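Long-range contacts in glycoside hydrolase family 81 (PDB 6FOP), which hydrolyses beta-1,3-glucans such as laminarin, probably by cleaving internal linkages, as part of the cellulosome system of Clostridium thermocellum: residues A[153-158]-A[209-214]; A[168-173]-A[203-208]; A[140-145]-A[191-196]. All blocks are in the same frame, centred on the assembly; numbering follows the deposited sequence.

Contact 1: A[153-158]-A[209-214]; sequences VFYGDS and NTVSTL
The ring of F154 lies against N209 so that the methylene of the asparagine sits over the middle of one ring face. N209 CB is 3.8 Å from the ring centroid and only 6° off the normal, a CH-pi contact of nearly ideal placement, while the amide beyond it is turned 58° from the ring plane. The backbone of N209 extends the same bump: its carbonyl O comes within 3.2 Å of F154 CD1. F154 is set for this by a chi1 of 71°, which places CG between its own backbone N and carbonyl carbon. The second bump is a single methyl, L214 CD2, which enters the hollow between the two aromatic side chains. It lies 3.5 Å from Y155 CD2 and equally near Y155 CB, and more loosely, at 4.2 Å, touches F154 CE1. Y155 differs from F154 in its first torsion: CG stands anti to the backbone N, which brings the ring beside this methyl, and the leucine crosses it at about a right angle. V211 CG2 adds a light touch on Y155 CD1 at 4.4 Å. No hydrogen bond joins the segments. The helix begins with T210 as N-cap, whose OG1 accepts from T213 N and is itself hydrogen-bonded to D208. F154 and Y155 both face G164, a classic beta bulge, which lets consecutive aromatics point toward the helix. The contact thus lays the first turn of helix 211-220 against the outermost strand 152-155 of an eight-stranded antiparallel sheet, with L214 also reaching strands 162-167, 170-175 and 200-206.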
ATOM      1  N   VAL A 153      23.006 -22.666  23.737  1.00 21.92           N
ATOM      2  CA  VAL A 153      24.100 -21.827  23.299  1.00 21.95           C
ATOM      3  C   VAL A 153      24.938 -22.745  22.392  1.00 23.45           C
ATOM      4  O   VAL A 153      25.589 -23.676  22.851  1.00 27.92           O
ATOM      5  CB  VAL A 153      24.889 -21.280  24.485  1.00 22.60           C
ATOM      6  CG1 VAL A 153      26.022 -20.402  23.978  1.00 25.23           C
ATOM      7  CG2 VAL A 153      23.952 -20.467  25.387  1.00 24.00           C
ATOM      8  N   PHE A 154      24.825 -22.506  21.085  1.00 20.57           N
ATOM      9  CA  PHE A 154      25.580 -23.298  20.113  1.00 20.37           C
ATOM     10  C   PHE A 154      26.964 -22.733  19.809  1.00 19.96           C
ATOM     11  O   PHE A 154      27.813 -23.468  19.290  1.00 24.39           O
ATOM     12  CB  PHE A 154      24.768 -23.577  18.832  1.00 22.36           C
ATOM     13  CG  PHE A 154      24.535 -22.389  17.935  1.00 21.48           C
ATOM     14  CD1 PHE A 154      25.494 -21.996  17.002  1.00 20.89           C
ATOM     15  CD2 PHE A 154      23.318 -21.727  17.957  1.00 20.59           C
ATOM     16  CE1 PHE A 154      25.284 -20.919  16.160  1.00 21.01           C
ATOM     17  CE2 PHE A 154      23.086 -20.655  17.097  1.00 22.73           C
ATOM     18  CZ  PHE A 154      24.063 -20.259  16.193  1.00 21.17           C
ATOM     19  N   TYR A 155      27.192 -21.464  20.142  1.00 19.63           N
ATOM     20  CA  TYR A 155      28.498 -20.849  20.019  1.00 20.97           C
ATOM     21  C   TYR A 155      28.648 -19.837  21.124  1.00 21.73           C
ATOM     22  O   TYR A 155      27.730 -19.052  21.410  1.00 20.13           O
ATOM     23  CB  TYR A 155      28.670 -20.112  18.662  1.00 21.87           C
ATOM     24  CG  TYR A 155      29.961 -19.349  18.633  1.00 24.07           C
ATOM     25  CD1 TYR A 155      31.166 -19.989  18.322  1.00 27.52           C
ATOM     26  CD2 TYR A 155      30.010 -18.017  19.041  1.00 23.00           C
ATOM     27  CE1 TYR A 155      32.377 -19.305  18.371  1.00 29.78           C
ATOM     28  CE2 TYR A 155      31.215 -17.324  19.092  1.00 25.92           C
ATOM     29  CZ  TYR A 155      32.395 -17.971  18.752  1.00 27.74           C
ATOM     30  OH  TYR A 155      33.599 -17.286  18.790  1.00 32.26           O
ATOM     31  N   GLY A 156      29.851 -19.825  21.702  1.00 21.65           N
ATOM     32  CA  GLY A 156      30.263 -18.759  22.588  1.00 22.61           C
ATOM     33  C   GLY A 156      30.327 -19.152  24.036  1.00 22.67           C
ATOM     34  O   GLY A 156      29.894 -20.230  24.425  1.00 25.14           O
ATOM     35  N   ASP A 157      30.893 -18.264  24.832  1.00 24.58           N
ATOM     36  CA  ASP A 157      30.992 -18.465  26.286  1.00 26.00           C
ATOM     37  C   ASP A 157      31.037 -17.091  26.955  1.00 24.32           C
ATOM     38  O   ASP A 157      30.817 -16.089  26.280  1.00 22.11           O
ATOM     39  CB  ASP A 157      32.193 -19.351  26.631  1.00 27.99           C
ATOM     40  CG  ASP A 157      33.529 -18.794  26.163  1.00 29.64           C
ATOM     41  OD1 ASP A 157      33.724 -17.574  26.045  1.00 29.63           O
ATOM     42  OD2 ASP A 157      34.432 -19.634  25.984  1.00 39.39           O
ATOM     43  N   SER A 158      31.316 -17.041  28.258  1.00 23.22           N
ATOM     44  CA  SER A 158      31.265 -15.793  28.990  1.00 24.28           C
ATOM     45  C   SER A 158      32.240 -14.756  28.483  1.00 22.22           C
ATOM     46  O   SER A 158      32.045 -13.586  28.771  1.00 23.71           O
ATOM     47  CB  SER A 158      31.477 -16.031  30.493  1.00 26.38           C
ATOM     48  OG  SER A 158      32.774 -16.557  30.745  1.00 30.84           O
ATOM     49  N   ASN A 209      22.239 -22.883  12.388  1.00 20.86           N
ATOM     50  CA  ASN A 209      23.082 -22.843  13.585  1.00 21.70           C
ATOM     51  C   ASN A 209      24.536 -23.170  13.308  1.00 21.86           C
ATOM     52  O   ASN A 209      25.230 -23.587  14.222  1.00 23.81           O
ATOM     53  CB  ASN A 209      22.533 -23.755  14.685  1.00 24.38           C
ATOM     54  CG  ASN A 209      22.566 -25.244  14.334  1.00 26.40           C
ATOM     55  OD1 ASN A 209      22.919 -25.662  13.222  1.00 26.05           O
ATOM     56  ND2 ASN A 209      22.229 -26.065  15.325  1.00 29.84           N
ATOM     57  N   THR A 210      25.019 -22.920  12.091  1.00 20.88           N
ATOM     58  CA  THR A 210      26.418 -23.171  11.803  1.00 20.30           C
ATOM     59  C   THR A 210      27.276 -21.974  12.219  1.00 21.19           C
ATOM     60  O   THR A 210      26.853 -20.811  12.168  1.00 21.74           O
ATOM     61  CB  THR A 210      26.667 -23.495  10.317  1.00 20.63           C
ATOM     62  OG1 THR A 210      26.477 -22.334   9.489  1.00 21.28           O
ATOM     63  CG2 THR A 210      25.767 -24.645   9.862  1.00 23.35           C
ATOM     64  N   VAL A 211      28.526 -22.294  12.570  1.00 21.02           N
ATOM     65  CA  VAL A 211      29.473 -21.248  12.940  1.00 21.57           C
ATOM     66  C   VAL A 211      29.815 -20.397  11.727  1.00 22.12           C
ATOM     67  O   VAL A 211      29.983 -19.212  11.855  1.00 22.12           O
ATOM     68  CB  VAL A 211      30.727 -21.870  13.596  1.00 25.35           C
ATOM     69  CG1 VAL A 211      31.790 -20.811  13.857  1.00 26.77           C
ATOM     70  CG2 VAL A 211      30.324 -22.554  14.891  1.00 28.52           C
ATOM     71  N   SER A 212      29.896 -20.999  10.550  1.00 21.81           N
ATOM     72  CA  SER A 212      30.155 -20.247   9.327  1.00 22.99           C
ATOM     73  C   SER A 212      29.103 -19.131   9.082  1.00 20.61           C
ATOM     74  O   SER A 212      29.447 -17.992   8.789  1.00 19.71           O
ATOM     75  CB  SER A 212      30.219 -21.193   8.119  1.00 26.77           C
ATOM     76  OG  SER A 212      30.421 -20.424   6.946  1.00 33.96           O
ATOM     77  N   THR A 213      27.830 -19.478   9.246  1.00 19.47           N
ATOM     78  CA  THR A 213      26.766 -18.506   9.117  1.00 18.34           C
ATOM     79  C   THR A 213      26.854 -17.432  10.178  1.00 17.01           C
ATOM     80  O   THR A 213      26.761 -16.240   9.860  1.00 16.64           O
ATOM     81  CB  THR A 213      25.411 -19.203   9.111  1.00 19.45           C
ATOM     82  OG1 THR A 213      25.355 -20.041   7.948  1.00 19.93           O
ATOM     83  CG2 THR A 213      24.249 -18.201   9.103  1.00 19.48           C
ATOM     84  N   LEU A 214      27.083 -17.831  11.418  1.00 17.38           N
ATOM     85  CA  LEU A 214      27.199 -16.863  12.507  1.00 17.33           C
ATOM     86  C   LEU A 214      28.338 -15.888  12.249  1.00 17.01           C
ATOM     87  O   LEU A 214      28.194 -14.694  12.490  1.00 17.90           O
ATOM     88  CB  LEU A 214      27.404 -17.593  13.821  1.00 17.81           C
ATOM     89  CG  LEU A 214      27.558 -16.732  15.068  1.00 18.27           C
ATOM     90  CD1 LEU A 214      26.301 -15.904  15.342  1.00 20.55           C
ATOM     91  CD2 LEU A 214      27.875 -17.625  16.257  1.00 19.08           C
TER

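Contact 2: A[168-173]-A[203-208]; sequences NGVNYG and IAVLPD
Three backbone hydrogen bonds and one water tie N171 and G173 to A204 and L206. L206 N donates to N171 O at 2.8 Å in an almost straight bond (174°), although the donor stands well above the carbonyl plane. G173 and A204 exchange a reciprocal pair: G173 N reaches A204 O at 2.9 Å within the carbonyl plane, and A204 N returns to G173 O at 3.0 Å, slightly tilted. Beside them, a water accepts from both N171 N and N171 ND2 and donates to L206 O, closing the gap where the strands diverge. The amide of N171 is further fixed at OD1, which accepts a hydrogen bond from the hydroxyl of T166, and its CB and CG rest on the backbone of D208. These bonds join two inner strands, 170-175 and 200-206, of the eight-stranded antiparallel sheet, with Y172 and V205 as a non-hydrogen-bonded pair between them. On the face carrying Y172, this tyrosine and V205 pass each other obliquely, Y172 CE1 3.9 Å from V205 CB; the tyrosine hydroxyl is held by D88 and its ring meets F89 edge-to-face. V205 CG2, anti to the backbone N, packs against V170 CG1 at 3.7 Å. A204 O also receives a CA-H...O contact from Y172. On the other face, G173 presents no side chain, and L206 leans across this glycine: its CD1 lies 3.4 Å from Y172 C and close to G173 N. Beyond L206 on that face come F154 of strand 152-155 and Y217 of helix 211-220.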
ATOM      1  N   ASN A 168      13.066 -21.677  21.032  1.00 20.66           N
ATOM      2  CA  ASN A 168      11.860 -21.989  20.259  1.00 20.09           C
ATOM      3  C   ASN A 168      12.167 -22.464  18.828  1.00 20.57           C
ATOM      4  O   ASN A 168      11.402 -22.197  17.899  1.00 21.60           O
ATOM      5  CB  ASN A 168      10.910 -20.761  20.237  1.00 20.07           C
ATOM      6  CG  ASN A 168      10.405 -20.392  21.622  1.00 21.57           C
ATOM      7  OD1 ASN A 168      10.213 -21.271  22.464  1.00 24.91           O
ATOM      8  ND2 ASN A 168      10.193 -19.106  21.875  1.00 22.98           N
ATOM      9  N   GLY A 169      13.302 -23.126  18.628  1.00 20.44           N
ATOM     10  CA  GLY A 169      13.716 -23.593  17.309  1.00 21.60           C
ATOM     11  C   GLY A 169      14.265 -22.527  16.387  1.00 21.63           C
ATOM     12  O   GLY A 169      14.559 -22.830  15.238  1.00 23.44           O
ATOM     13  N   VAL A 170      14.441 -21.296  16.889  1.00 18.69           N
ATOM     14  CA  VAL A 170      14.904 -20.167  16.092  1.00 19.57           C
ATOM     15  C   VAL A 170      16.336 -19.839  16.518  1.00 18.42           C
ATOM     16  O   VAL A 170      16.615 -19.693  17.720  1.00 18.20           O
ATOM     17  CB  VAL A 170      14.006 -18.923  16.308  1.00 18.32           C
ATOM     18  CG1 VAL A 170      14.466 -17.759  15.440  1.00 18.54           C
ATOM     19  CG2 VAL A 170      12.549 -19.249  15.994  1.00 19.51           C
ATOM     20  N   ASN A 171      17.237 -19.780  15.540  1.00 17.44           N
ATOM     21  CA  ASN A 171      18.611 -19.421  15.774  1.00 16.41           C
ATOM     22  C   ASN A 171      18.811 -17.922  15.742  1.00 16.53           C
ATOM     23  O   ASN A 171      18.298 -17.247  14.850  1.00 16.90           O
ATOM     24  CB  ASN A 171      19.505 -20.101  14.730  1.00 18.17           C
ATOM     25  CG  ASN A 171      19.410 -21.601  14.793  1.00 19.68           C
ATOM     26  OD1 ASN A 171      19.828 -22.201  15.778  1.00 23.36           O
ATOM     27  ND2 ASN A 171      18.810 -22.208  13.783  1.00 22.20           N
ATOM     28  N   TYR A 172      19.518 -17.394  16.751  1.00 16.18           N
ATOM     29  CA  TYR A 172      19.878 -15.991  16.820  1.00 16.27           C
ATOM     30  C   TYR A 172      21.351 -15.806  17.107  1.00 16.21           C
ATOM     31  O   TYR A 172      21.978 -16.615  17.787  1.00 17.64           O
ATOM     32  CB  TYR A 172      19.121 -15.272  17.932  1.00 16.53           C
ATOM     33  CG  TYR A 172      17.648 -15.097  17.725  1.00 16.56           C
ATOM     34  CD1 TYR A 172      17.165 -13.990  17.062  1.00 16.87           C
ATOM     35  CD2 TYR A 172      16.742 -16.029  18.229  1.00 17.82           C
ATOM     36  CE1 TYR A 172      15.806 -13.793  16.928  1.00 18.02           C
ATOM     37  CE2 TYR A 172      15.374 -15.863  18.074  1.00 18.08           C
ATOM     38  CZ  TYR A 172      14.915 -14.737  17.419  1.00 18.46           C
ATOM     39  OH  TYR A 172      13.558 -14.558  17.248  1.00 18.30           O
ATOM     40  N   GLY A 173      21.870 -14.681  16.620  1.00 15.27           N
ATOM     41  CA  GLY A 173      23.157 -14.161  17.036  1.00 14.91           C
ATOM     42  C   GLY A 173      22.928 -13.000  17.979  1.00 16.64           C
ATOM     43  O   GLY A 173      22.055 -12.165  17.730  1.00 15.38           O
ATOM     44  N   ILE A 203      21.268  -7.850  17.469  1.00 14.00           N
ATOM     45  CA  ILE A 203      20.864  -9.258  17.373  1.00 14.84           C
ATOM     46  C   ILE A 203      20.538  -9.519  15.909  1.00 14.45           C
ATOM     47  O   ILE A 203      20.250  -8.557  15.155  1.00 14.06           O
ATOM     48  CB  ILE A 203      19.679  -9.601  18.286  1.00 15.73           C
ATOM     49  CG1 ILE A 203      18.366  -8.947  17.830  1.00 15.52           C
ATOM     50  CG2 ILE A 203      19.995  -9.201  19.722  1.00 16.34           C
ATOM     51  CD1 ILE A 203      17.575  -9.701  16.770  1.00 16.09           C
ATOM     52  N   ALA A 204      20.594 -10.779  15.498  1.00 14.93           N
ATOM     53  CA  ALA A 204      20.066 -11.191  14.182  1.00 13.93           C
ATOM     54  C   ALA A 204      19.375 -12.487  14.317  1.00 13.92           C
ATOM     55  O   ALA A 204      19.807 -13.362  15.068  1.00 16.61           O
ATOM     56  CB  ALA A 204      21.144 -11.325  13.121  1.00 14.32           C
ATOM     57  N   VAL A 205      18.313 -12.657  13.547  1.00 14.10           N
ATOM     58  CA  VAL A 205      17.752 -13.980  13.320  1.00 14.15           C
ATOM     59  C   VAL A 205      18.558 -14.659  12.203  1.00 14.99           C
ATOM     60  O   VAL A 205      18.816 -14.065  11.154  1.00 15.52           O
ATOM     61  CB  VAL A 205      16.244 -13.965  13.016  1.00 14.82           C
ATOM     62  CG1 VAL A 205      15.880 -13.124  11.786  1.00 15.35           C
ATOM     63  CG2 VAL A 205      15.720 -15.391  12.857  1.00 16.01           C
ATOM     64  N   LEU A 206      19.035 -15.866  12.495  1.00 15.77           N
ATOM     65  CA  LEU A 206      19.937 -16.598  11.613  1.00 16.08           C
ATOM     66  C   LEU A 206      19.174 -17.682  10.893  1.00 17.15           C
ATOM     67  O   LEU A 206      18.229 -18.226  11.434  1.00 19.17           O
ATOM     68  CB  LEU A 206      21.048 -17.240  12.451  1.00 16.65           C
ATOM     69  CG  LEU A 206      21.852 -16.264  13.300  1.00 16.76           C
ATOM     70  CD1 LEU A 206      22.776 -17.027  14.249  1.00 18.96           C
ATOM     71  CD2 LEU A 206      22.643 -15.293  12.451  1.00 18.05           C
ATOM     72  N   PRO A 207      19.637 -18.050   9.693  1.00 17.06           N
ATOM     73  CA  PRO A 207      18.968 -19.083   8.925  1.00 18.80           C
ATOM     74  C   PRO A 207      19.390 -20.501   9.322  1.00 19.90           C
ATOM     75  O   PRO A 207      18.780 -21.465   8.851  1.00 23.93           O
ATOM     76  CB  PRO A 207      19.405 -18.786   7.479  1.00 21.41           C
ATOM     77  CG  PRO A 207      20.717 -18.096   7.634  1.00 19.92           C
ATOM     78  CD  PRO A 207      20.634 -17.307   8.906  1.00 19.11           C
ATOM     79  N   ASP A 208      20.419 -20.637  10.154  1.00 19.73           N
ATOM     80  CA  ASP A 208      20.906 -21.961  10.563  1.00 21.18           C
ATOM     81  C   ASP A 208      21.765 -21.779  11.809  1.00 20.88           C
ATOM     82  O   ASP A 208      21.982 -20.652  12.236  1.00 20.71           O
ATOM     83  CB  ASP A 208      21.679 -22.651   9.405  1.00 21.88           C
ATOM     84  CG  ASP A 208      22.922 -21.906   8.990  1.00 22.62           C
ATOM     85  OD1 ASP A 208      23.830 -21.794   9.827  1.00 21.90           O
ATOM     86  OD2 ASP A 208      22.986 -21.402   7.831  1.00 23.48           O
TER
HETATM   87  O   HOH W   1      16.797 -20.127  12.650  1.00 26.89           O

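Contact 3: A[140-145]-A[191-196]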
ATOM      1  N   GLY A 140      22.945   3.802  30.941  1.00 18.96           N
ATOM      2  CA  GLY A 140      22.639   3.591  32.342  1.00 18.68           C
ATOM      3  C   GLY A 140      22.689   2.169  32.814  1.00 20.08           C
ATOM      4  O   GLY A 140      22.354   1.906  33.965  1.00 24.23           O
ATOM      5  N   GLY A 141      23.120   1.251  31.947  1.00 19.63           N
ATOM      6  CA  GLY A 141      23.193  -0.144  32.295  1.00 20.89           C
ATOM      7  C   GLY A 141      23.363  -1.062  31.117  1.00 19.63           C
ATOM      8  O   GLY A 141      23.581  -0.627  29.987  1.00 19.64           O
ATOM      9  N   ASN A 142      23.197  -2.344  31.386  1.00 19.31           N
ATOM     10  CA  ASN A 142      23.558  -3.392  30.456  1.00 18.37           C
ATOM     11  C   ASN A 142      22.337  -4.053  29.805  1.00 18.95           C
ATOM     12  O   ASN A 142      21.273  -4.134  30.419  1.00 19.63           O
ATOM     13  CB  ASN A 142      24.327  -4.468  31.204  1.00 19.52           C
ATOM     14  CG  ASN A 142      25.715  -4.017  31.572  1.00 22.84           C
ATOM     15  OD1 ASN A 142      26.402  -3.365  30.786  1.00 23.21           O
ATOM     16  ND2 ASN A 142      26.151  -4.399  32.759  1.00 24.41           N
ATOM     17  N   PRO A 143      22.523  -4.604  28.600  1.00 17.64           N
ATOM     18  CA  PRO A 143      21.465  -5.444  28.015  1.00 16.47           C
ATOM     19  C   PRO A 143      21.202  -6.647  28.873  1.00 18.28           C
ATOM     20  O   PRO A 143      22.143  -7.359  29.227  1.00 20.60           O
ATOM     21  CB  PRO A 143      22.056  -5.870  26.666  1.00 17.02           C
ATOM     22  CG  PRO A 143      23.086  -4.830  26.374  1.00 16.32           C
ATOM     23  CD  PRO A 143      23.682  -4.518  27.707  1.00 17.12           C
ATOM     24  N   ARG A 144      19.936  -6.843  29.232  1.00 17.53           N
ATOM     25  CA  ARG A 144      19.505  -7.982  30.011  1.00 18.22           C
ATOM     26  C   ARG A 144      18.548  -8.729  29.114  1.00 18.76           C
ATOM     27  O   ARG A 144      17.439  -8.250  28.877  1.00 20.08           O
ATOM     28  CB  ARG A 144      18.821  -7.503  31.303  1.00 20.87           C
ATOM     29  CG  ARG A 144      18.342  -8.630  32.223  1.00 23.37           C
ATOM     30  CD  ARG A 144      17.747  -8.050  33.506  1.00 26.62           C
ATOM     31  NE  ARG A 144      16.550  -7.238  33.261  1.00 26.98           N
ATOM     32  CZ  ARG A 144      15.309  -7.704  33.135  1.00 32.55           C
ATOM     33  NH1 ARG A 144      15.042  -9.014  33.249  1.00 36.62           N
ATOM     34  NH2 ARG A 144      14.286  -6.872  32.923  1.00 33.66           N
ATOM     35  N   ILE A 145      19.019  -9.841  28.551  1.00 17.78           N
ATOM     36  CA  ILE A 145      18.275 -10.603  27.546  1.00 18.08           C
ATOM     37  C   ILE A 145      17.497 -11.710  28.238  1.00 19.56           C
ATOM     38  O   ILE A 145      18.059 -12.749  28.649  1.00 20.76           O
ATOM     39  CB  ILE A 145      19.198 -11.160  26.438  1.00 18.88           C
ATOM     40  CG1 ILE A 145      20.188 -10.073  25.958  1.00 19.30           C
ATOM     41  CG2 ILE A 145      18.363 -11.734  25.291  1.00 20.50           C
ATOM     42  CD1 ILE A 145      19.578  -8.796  25.424  1.00 19.63           C
ATOM     43  N   THR A 191      22.919 -11.535  30.689  1.00 21.79           N
ATOM     44  CA  THR A 191      23.262 -10.107  30.735  1.00 22.87           C
ATOM     45  C   THR A 191      24.576  -9.879  30.031  1.00 20.83           C
ATOM     46  O   THR A 191      25.549 -10.599  30.269  1.00 22.26           O
ATOM     47  CB  THR A 191      23.293  -9.592  32.188  1.00 23.69           C
ATOM     48  OG1 THR A 191      21.999  -9.827  32.779  1.00 25.66           O
ATOM     49  CG2 THR A 191      23.608  -8.106  32.259  1.00 25.08           C
ATOM     50  N   CYS A 192      24.583  -8.899  29.129  1.00 19.77           N
ATOM     51  CA  CYS A 192      25.787  -8.527  28.428  1.00 19.28           C
ATOM     52  C   CYS A 192      26.494  -7.453  29.240  1.00 19.53           C
ATOM     53  O   CYS A 192      25.953  -6.350  29.397  1.00 19.43           O
ATOM     54  CB  CYS A 192      25.447  -7.999  27.042  1.00 19.90           C
ATOM     55  SG  CYS A 192      26.903  -7.532  26.103  1.00 21.35           S
ATOM     56  N   ILE A 193      27.679  -7.779  29.765  1.00 19.13           N
ATOM     57  CA  ILE A 193      28.443  -6.815  30.547  1.00 19.67           C
ATOM     58  C   ILE A 193      29.228  -5.979  29.560  1.00 19.42           C
ATOM     59  O   ILE A 193      30.260  -6.403  29.037  1.00 19.11           O
ATOM     60  CB  ILE A 193      29.358  -7.495  31.571  1.00 21.38           C
ATOM     61  CG1 ILE A 193      28.578  -8.509  32.415  1.00 22.54           C
ATOM     62  CG2 ILE A 193      30.042  -6.448  32.429  1.00 22.86           C
ATOM     63  CD1 ILE A 193      27.409  -7.944  33.181  1.00 24.08           C
ATOM     64  N   LEU A 194      28.724  -4.790  29.300  1.00 19.06           N
ATOM     65  CA  LEU A 194      29.338  -3.909  28.323  1.00 18.47           C
ATOM     66  C   LEU A 194      30.660  -3.350  28.830  1.00 18.89           C
ATOM     67  O   LEU A 194      30.786  -3.043  30.005  1.00 20.31           O
ATOM     68  CB  LEU A 194      28.415  -2.729  28.011  1.00 18.89           C
ATOM     69  CG  LEU A 194      27.070  -3.051  27.358  1.00 18.15           C
ATOM     70  CD1 LEU A 194      26.186  -1.803  27.437  1.00 20.40           C
ATOM     71  CD2 LEU A 194      27.290  -3.514  25.925  1.00 19.67           C
ATOM     72  N   PRO A 195      31.647  -3.201  27.944  1.00 17.68           N
ATOM     73  CA  PRO A 195      32.865  -2.489  28.355  1.00 18.44           C
ATOM     74  C   PRO A 195      32.626  -1.009  28.514  1.00 17.97           C
ATOM     75  O   PRO A 195      31.736  -0.460  27.869  1.00 18.78           O
ATOM     76  CB  PRO A 195      33.828  -2.743  27.204  1.00 22.03           C
ATOM     77  CG  PRO A 195      33.036  -3.263  26.093  1.00 22.13           C
ATOM     78  CD  PRO A 195      31.651  -3.525  26.509  1.00 19.95           C
ATOM     79  N   ALA A 196      33.459  -0.351  29.312  1.00 16.99           N
ATOM     80  CA  ALA A 196      33.328   1.090  29.514  1.00 17.75           C
ATOM     81  C   ALA A 196      33.408   1.809  28.182  1.00 17.79           C
ATOM     82  O   ALA A 196      34.307   1.560  27.380  1.00 17.53           O
ATOM     83  CB  ALA A 196      34.410   1.594  30.442  1.00 19.38           C
TER
HETATM   84  O   HOH W   2      29.003  -2.855  32.038  1.00 39.09           O
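Strands 143-147 and 189-193 run antiparallel, their short segments 153° apart, with R144 and T191 as a non-hydrogen-bonded pair and C192 N bonding P143 O at 2.9 Å. They are neighbours in a seven-stranded antiparallel sheet, where 189-193 lies between 143-147 and the outermost strand 181-183. P143, being a proline, gives no N-H back to C192 O. Past the strand, the N-H of L194 is taken by a side chain: N142 OD1 accepts from L194 N at 3.1 Å, with a fairly straight N-H (165°) arriving from above the amide plane. A chi1 of -72° sets CG anti to the carbonyl carbon and carries the amide across to the residues that follow the neighbouring strand. A water gives a second grip, donating to both N142 OD1 and L194 O. The main chain of N142 is bound to S94, so the residue spans two neighbours. The proline ring lies against C192 CB, its CD and CG both 4.0 Å away, and L194 crosses the proline obliquely, its CD1 3.7 Å from P143 CD; F201 of strand 200-206 covers P143 and C192 as well. On the face of R144 and T191, the arginine contributes only its aliphatic part, CG lying 3.9 Å from T191 OG1, while its NE bonds H93 O and the guanidinium makes a cation-pi contact with Y97. T191 CG2 comes 3.4 Å from P143 O and also touches N142 CB.

Contacts 1 and 2 reach the same eight-stranded antiparallel sheet, their centres 10 Å apart: contact 2 pairs two of its strands, and contact 1 lays the helix following strand 200-206 against its edge strand. They touch directly, D208 binding T213 and N171 packing on F154 and N209. Along the chain, contact 2 is nested within the loop closed by contact 1. Contact 3 lies in a seven-stranded sheet, its centre about 20 Å from that of contact 1 and 21 Å from that of contact 2, touching neither. Its segments alternate with theirs in sequence, so the chain passes repeatedly between the sheets, consistent with a beta-sandwich region; F201 of strand 200-206 touches P143 and C192 across them.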